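Local atomic coordinates of antitoxin HicB3 (Yersinia pestis, PDB entry 4P7D), a protein that probably neutralises a partner HicA-type toxin and, through a ribbon-helix-helix domain, probably binds DNA to regulate its own operon. Residues Met1-Phe6 with Pro55-Pro60; Lys36-Ala41 with Gly80-Asp85. All blocks are in the same frame, centred on the assembly; numbering follows the deposited sequence.

Overall arrangement
Strand 2-8 serves both contacts: the loop 55-60 packs on it, and strand 78-83 pairs with it. The four segments alternate along the chain: 1-6, 36-41, 55-60, then 80-85, so contacts 1 and 2 interlock. Their centres lie about 10 Å apart, and both contacts reach one antiparallel sheet; probable hydrogen bonds join M1 O to I84 N and Y3 N to V82 O. Contact 1 fastens the loop before helix 64-67 to the first strand, while contact 2 packs helix 34-47 against strand 78-83, an outermost strand of the sheet within this chain. Both also touch the second subunit, so this N-terminal region takes part in assembly, beside helix 121-133 of the probable DNA-binding part.

Contact 1 of 2, residues Met1-Phe6 with Pro55-Pro60; sequences MIYPIF and PLPSPP
Y3 and P57 meet where the first strand of the antiparallel sheet receives a proline-rich loop, residues 56-60 of which adopt a polyproline II conformation. The phenol OH donates to P57 O at 2.7 Å. The carbonyl oxygen sits at the ring edge, near the ring plane, and the C=O...OH angle is 143°. Seen from the carbonyl, the donor is tilted 19° from its plane. Tyrosine and proline side chains cross at about a right angle, which brings Y3 CE1 to 3.9 Å from P57 CG. The P57 carbonyl thus supplies the acceptor for the hydroxyl, while the proline ring packs on the phenol.

Packing contacts extend the join both ways. P4 and P60 reach toward each other, with P4 CD 3.9 Å from P60 CG, while the ring carbon P59 CB packs on the backbone carbonyl I2 O at 3.6 Å. At the other end selenomethionine M1 lays its CB on P59 CG, and a bend at chi3 (75°) lets both SE and CE meet L56 CD1, SE at 3.9 Å.

Further out, the ring of F42 from helix 34-47 meets the Y3 ring, and F31 of the second subunit packs on P4 and P60. The loop itself is steadied by E90 and R130: L56 N bonds to E90 OE1, and L56 O to R130 NH1.

Contact 2 of 2, residues Lys36-Ala41 with Gly80-Asp85; sequences KNAEEA and GFVEID
A38 and V82 make the apolar contact of a helix-on-sheet packing, here between helix 34-47 and strand 78-83, outermost in the sheet of this chain. The methyl CB of A38 lies 3.6 Å from V82 CG2. The other valine branch, CG1, stands anti to the backbone N (chi1 165°) and faces the base of E39, whose CB is 4.3 Å away. The short axes of helix and strand approach to 8.7 Å and cross at -58°, a spacing consistent with the small side chain of A38 at the interface.

Polar groups add no hydrogen bond between the two segments. The E39 side chain runs extended, with CG anti to the backbone N (chi1 176°), and crosses I84 obliquely, with OE2 4.0 Å from I84 CG1. That oxygen is instead bonded to Y89 OH, so the carboxylate is held by helix 86-89. E83 points away from the helix, and its OE2 pairs with K36 NZ of the second subunit in a salt bridge between chains.

Around this packing, F26 of strand 25-28 touches A38 and A41, so the helix spans the sheet toward its other outermost strand, while strand 78-83 is paired with strand 2-8 and leads through D85, the N-cap, into helix 86-89.

Contact 1 of 2, residues Met1-Phe6 with Pro55-Pro60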
loop_
_atom_site.group_PDB
_atom_site.type_symbol
_atom_site.label_atom_id
_atom_site.label_comp_id
_atom_site.label_asym_id
_atom_site.label_seq_id
_atom_site.Cartn_x
_atom_site.Cartn_y
_atom_site.Cartn_z
HETATM N N MSE B 1 1.340 -6.049 -15.302
HETATM C CA MSE B 1 2.092 -4.829 -15.521
HETATM C C MSE B 1 1.518 -4.130 -16.728
HETATM O O MSE B 1 1.049 -4.773 -17.646
HETATM C CB MSE B 1 3.591 -5.119 -15.684
HETATM C CG MSE B 1 3.945 -6.030 -16.848
HETATM SE SE MSE B 1 5.824 -6.703 -16.875
HETATM C CE MSE B 1 5.604 -7.970 -15.467
ATOM N N ILE B 2 1.540 -2.806 -16.713
ATOM C CA ILE B 2 0.801 -2.016 -17.689
ATOM C C ILE B 2 1.735 -1.262 -18.611
ATOM O O ILE B 2 2.549 -0.446 -18.158
ATOM C CB ILE B 2 -0.132 -0.994 -17.004
ATOM C CG1 ILE B 2 -1.151 -1.703 -16.125
ATOM C CG2 ILE B 2 -0.828 -0.129 -18.033
ATOM C CD1 ILE B 2 -1.912 -0.761 -15.226
ATOM N N TYR B 3 1.619 -1.530 -19.907
ATOM C CA TYR B 3 2.429 -0.827 -20.890
ATOM C C TYR B 3 1.619 0.191 -21.668
ATOM O O TYR B 3 0.457 -0.057 -22.006
ATOM C CB TYR B 3 3.038 -1.805 -21.858
ATOM C CG TYR B 3 3.990 -2.788 -21.273
ATOM C CD1 TYR B 3 5.314 -2.445 -21.053
ATOM C CD2 TYR B 3 3.591 -4.080 -20.999
ATOM C CE1 TYR B 3 6.223 -3.359 -20.549
ATOM C CE2 TYR B 3 4.486 -5.006 -20.496
ATOM C CZ TYR B 3 5.804 -4.638 -20.277
ATOM O OH TYR B 3 6.689 -5.554 -19.782
ATOM N N PRO B 4 2.240 1.328 -21.988
ATOM C CA PRO B 4 1.635 2.433 -22.751
ATOM C C PRO B 4 1.494 2.136 -24.232
ATOM O O PRO B 4 2.337 1.407 -24.755
ATOM C CB PRO B 4 2.632 3.587 -22.542
ATOM C CG PRO B 4 3.927 2.927 -22.277
ATOM C CD PRO B 4 3.614 1.636 -21.561
ATOM N N ILE B 5 0.465 2.680 -24.888
ATOM C CA ILE B 5 0.367 2.655 -26.363
ATOM C C ILE B 5 -0.170 3.965 -26.898
ATOM O O ILE B 5 -0.939 4.640 -26.194
ATOM C CB ILE B 5 -0.539 1.547 -26.884
ATOM C CG1 ILE B 5 -1.861 1.561 -26.138
ATOM C CG2 ILE B 5 0.119 0.186 -26.752
ATOM C CD1 ILE B 5 -2.952 0.849 -26.856
ATOM N N PHE B 6 0.245 4.342 -28.114
ATOM C CA PHE B 6 -0.397 5.456 -28.822
ATOM C C PHE B 6 -1.349 4.909 -29.881
ATOM O O PHE B 6 -1.039 3.953 -30.586
ATOM C CB PHE B 6 0.605 6.395 -29.494
ATOM C CG PHE B 6 1.526 7.116 -28.550
ATOM C CD1 PHE B 6 1.228 7.242 -27.204
ATOM C CD2 PHE B 6 2.716 7.678 -29.019
ATOM C CE1 PHE B 6 2.104 7.917 -26.338
ATOM C CE2 PHE B 6 3.595 8.350 -28.150
ATOM C CZ PHE B 6 3.279 8.472 -26.815
ATOM N N PRO B 55 13.782 -11.639 -20.530
ATOM C CA PRO B 55 12.765 -11.144 -19.595
ATOM C C PRO B 55 11.868 -10.076 -20.215
ATOM O O PRO B 55 12.287 -9.382 -21.128
ATOM C CB PRO B 55 13.612 -10.560 -18.455
ATOM C CG PRO B 55 14.879 -10.075 -19.135
ATOM C CD PRO B 55 15.070 -10.927 -20.383
ATOM N N LEU B 56 10.646 -9.950 -19.722
ATOM C CA LEU B 56 9.788 -8.838 -20.108
ATOM C C LEU B 56 10.458 -7.541 -19.681
ATOM O O LEU B 56 11.137 -7.505 -18.653
ATOM C CB LEU B 56 8.407 -8.952 -19.457
ATOM C CG LEU B 56 7.483 -10.146 -19.716
ATOM C CD1 LEU B 56 6.300 -10.040 -18.765
ATOM C CD2 LEU B 56 6.992 -10.226 -21.157
ATOM N N PRO B 57 10.287 -6.473 -20.470
ATOM C CA PRO B 57 10.896 -5.209 -20.049
ATOM C C PRO B 57 10.155 -4.620 -18.865
ATOM O O PRO B 57 8.993 -4.902 -18.624
ATOM C CB PRO B 57 10.761 -4.321 -21.276
ATOM C CG PRO B 57 9.560 -4.885 -21.988
ATOM C CD PRO B 57 9.592 -6.361 -21.761
ATOM N N SER B 58 10.860 -3.815 -18.096
ATOM C CA SER B 58 10.249 -3.163 -16.956
ATOM C C SER B 58 9.358 -2.045 -17.510
ATOM O O SER B 58 9.754 -1.337 -18.435
ATOM C CB SER B 58 11.337 -2.655 -16.003
ATOM O OG SER B 58 10.793 -2.187 -14.799
ATOM N N PRO B 59 8.135 -1.915 -16.981
ATOM C CA PRO B 59 7.182 -0.892 -17.435
ATOM C C PRO B 59 7.468 0.472 -16.810
ATOM O O PRO B 59 7.973 0.547 -15.695
ATOM C CB PRO B 59 5.839 -1.442 -16.971
ATOM C CG PRO B 59 6.175 -2.203 -15.724
ATOM C CD PRO B 59 7.571 -2.764 -15.919
ATOM N N PRO B 60 7.146 1.549 -17.524
ATOM C CA PRO B 60 7.554 2.888 -17.097
ATOM C C PRO B 60 6.831 3.351 -15.854
ATOM O O PRO B 60 5.772 2.826 -15.513
ATOM C CB PRO B 60 7.167 3.770 -18.286
ATOM C CG PRO B 60 6.057 3.043 -18.921
ATOM C CD PRO B 60 6.322 1.584 -18.740
#

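Contact 2 of 2, residues Lys36-Ala41 with Gly80-Asp85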
loop_
_atom_site.group_PDB
_atom_site.type_symbol
_atom_site.label_atom_id
_atom_site.label_comp_id
_atom_site.label_asym_id
_atom_site.label_seq_id
_atom_site.Cartn_x
_atom_site.Cartn_y
_atom_site.Cartn_z
ATOM N N LYS B 36 -6.773 -5.987 -27.561
ATOM C CA LYS B 36 -6.588 -7.343 -28.070
ATOM C C LYS B 36 -5.587 -7.340 -29.202
ATOM O O LYS B 36 -4.648 -8.129 -29.214
ATOM C CB LYS B 36 -7.899 -7.961 -28.554
ATOM C CG LYS B 36 -7.674 -9.277 -29.273
ATOM C CD LYS B 36 -8.872 -10.215 -29.232
ATOM C CE LYS B 36 -8.483 -11.564 -29.851
ATOM N NZ LYS B 36 -9.612 -12.522 -29.972
ATOM N N ASN B 37 -5.780 -6.444 -30.153
ATOM C CA ASN B 37 -4.854 -6.360 -31.268
ATOM C C ASN B 37 -3.451 -6.025 -30.814
ATOM O O ASN B 37 -2.490 -6.616 -31.286
ATOM C CB ASN B 37 -5.337 -5.331 -32.281
ATOM C CG ASN B 37 -6.428 -5.870 -33.183
ATOM O OD1 ASN B 37 -6.871 -7.019 -33.046
ATOM N ND2 ASN B 37 -6.880 -5.035 -34.107
ATOM N N ALA B 38 -3.352 -5.086 -29.884
ATOM C CA ALA B 38 -2.069 -4.632 -29.342
ATOM C C ALA B 38 -1.233 -5.739 -28.681
ATOM O O ALA B 38 -0.091 -5.969 -29.058
ATOM C CB ALA B 38 -2.307 -3.506 -28.350
ATOM N N GLU B 39 -1.796 -6.407 -27.681
ATOM C CA GLU B 39 -1.071 -7.459 -26.970
ATOM C C GLU B 39 -0.582 -8.538 -27.930
ATOM O O GLU B 39 0.533 -9.011 -27.818
ATOM C CB GLU B 39 -1.948 -8.062 -25.871
ATOM C CG GLU B 39 -1.319 -9.222 -25.155
ATOM C CD GLU B 39 -2.000 -9.567 -23.840
ATOM O OE1 GLU B 39 -3.146 -9.125 -23.611
ATOM O OE2 GLU B 39 -1.382 -10.284 -23.022
ATOM N N GLU B 40 -1.408 -8.900 -28.896
ATOM C CA GLU B 40 -1.014 -9.864 -29.904
ATOM C C GLU B 40 0.225 -9.396 -30.680
ATOM O O GLU B 40 1.132 -10.187 -30.943
ATOM C CB GLU B 40 -2.181 -10.125 -30.852
ATOM C CG GLU B 40 -1.804 -10.924 -32.079
ATOM C CD GLU B 40 -1.745 -10.063 -33.340
ATOM O OE1 GLU B 40 -2.624 -9.178 -33.519
ATOM O OE2 GLU B 40 -0.794 -10.258 -34.139
ATOM N N ALA B 41 0.280 -8.110 -31.027
ATOM C CA ALA B 41 1.454 -7.548 -31.712
ATOM C C ALA B 41 2.655 -7.593 -30.793
ATOM O O ALA B 41 3.773 -7.908 -31.203
ATOM C CB ALA B 41 1.199 -6.129 -32.154
ATOM N N GLY B 80 -3.277 4.849 -24.613
ATOM C CA GLY B 80 -4.063 3.668 -24.322
ATOM C C GLY B 80 -3.206 2.790 -23.458
ATOM O O GLY B 80 -2.039 3.097 -23.302
ATOM N N PHE B 81 -3.757 1.697 -22.930
ATOM C CA PHE B 81 -3.070 0.908 -21.905
ATOM C C PHE B 81 -3.217 -0.574 -22.140
ATOM O O PHE B 81 -4.321 -1.091 -22.150
ATOM C CB PHE B 81 -3.603 1.236 -20.500
ATOM C CG PHE B 81 -3.772 2.693 -20.249
ATOM C CD1 PHE B 81 -2.744 3.438 -19.711
ATOM C CD2 PHE B 81 -4.953 3.337 -20.576
ATOM C CE1 PHE B 81 -2.904 4.809 -19.492
ATOM C CE2 PHE B 81 -5.113 4.710 -20.376
ATOM C CZ PHE B 81 -4.092 5.445 -19.828
ATOM N N VAL B 82 -2.105 -1.270 -22.301
ATOM C CA VAL B 82 -2.174 -2.713 -22.385
ATOM C C VAL B 82 -1.712 -3.347 -21.109
ATOM O O VAL B 82 -0.598 -3.107 -20.636
ATOM C CB VAL B 82 -1.352 -3.241 -23.505
ATOM C CG1 VAL B 82 -1.161 -4.734 -23.332
ATOM C CG2 VAL B 82 -2.054 -2.912 -24.786
ATOM N N GLU B 83 -2.587 -4.156 -20.542
ATOM C CA GLU B 83 -2.298 -4.796 -19.282
ATOM C C GLU B 83 -1.787 -6.195 -19.555
ATOM O O GLU B 83 -2.363 -6.939 -20.337
ATOM C CB GLU B 83 -3.531 -4.818 -18.400
ATOM C CG GLU B 83 -3.294 -5.461 -17.060
ATOM C CD GLU B 83 -4.302 -4.990 -16.030
ATOM O OE1 GLU B 83 -5.492 -4.861 -16.400
ATOM O OE2 GLU B 83 -3.903 -4.728 -14.867
ATOM N N ILE B 84 -0.686 -6.540 -18.914
ATOM C CA ILE B 84 -0.030 -7.804 -19.170
ATOM C C ILE B 84 0.242 -8.549 -17.875
ATOM O O ILE B 84 0.676 -7.959 -16.890
ATOM C CB ILE B 84 1.281 -7.575 -19.944
ATOM C CG1 ILE B 84 0.965 -7.506 -21.440
ATOM C CG2 ILE B 84 2.317 -8.652 -19.621
ATOM C CD1 ILE B 84 2.090 -7.006 -22.272
ATOM N N ASP B 85 -0.045 -9.847 -17.884
ATOM C CA ASP B 85 0.309 -10.720 -16.780
ATOM C C ASP B 85 1.591 -11.466 -17.107
ATOM O O ASP B 85 1.634 -12.292 -18.015
ATOM C CB ASP B 85 -0.824 -11.693 -16.486
ATOM C CG ASP B 85 -0.595 -12.487 -15.223
ATOM O OD1 ASP B 85 0.288 -12.101 -14.412
ATOM O OD2 ASP B 85 -1.311 -13.496 -15.039
#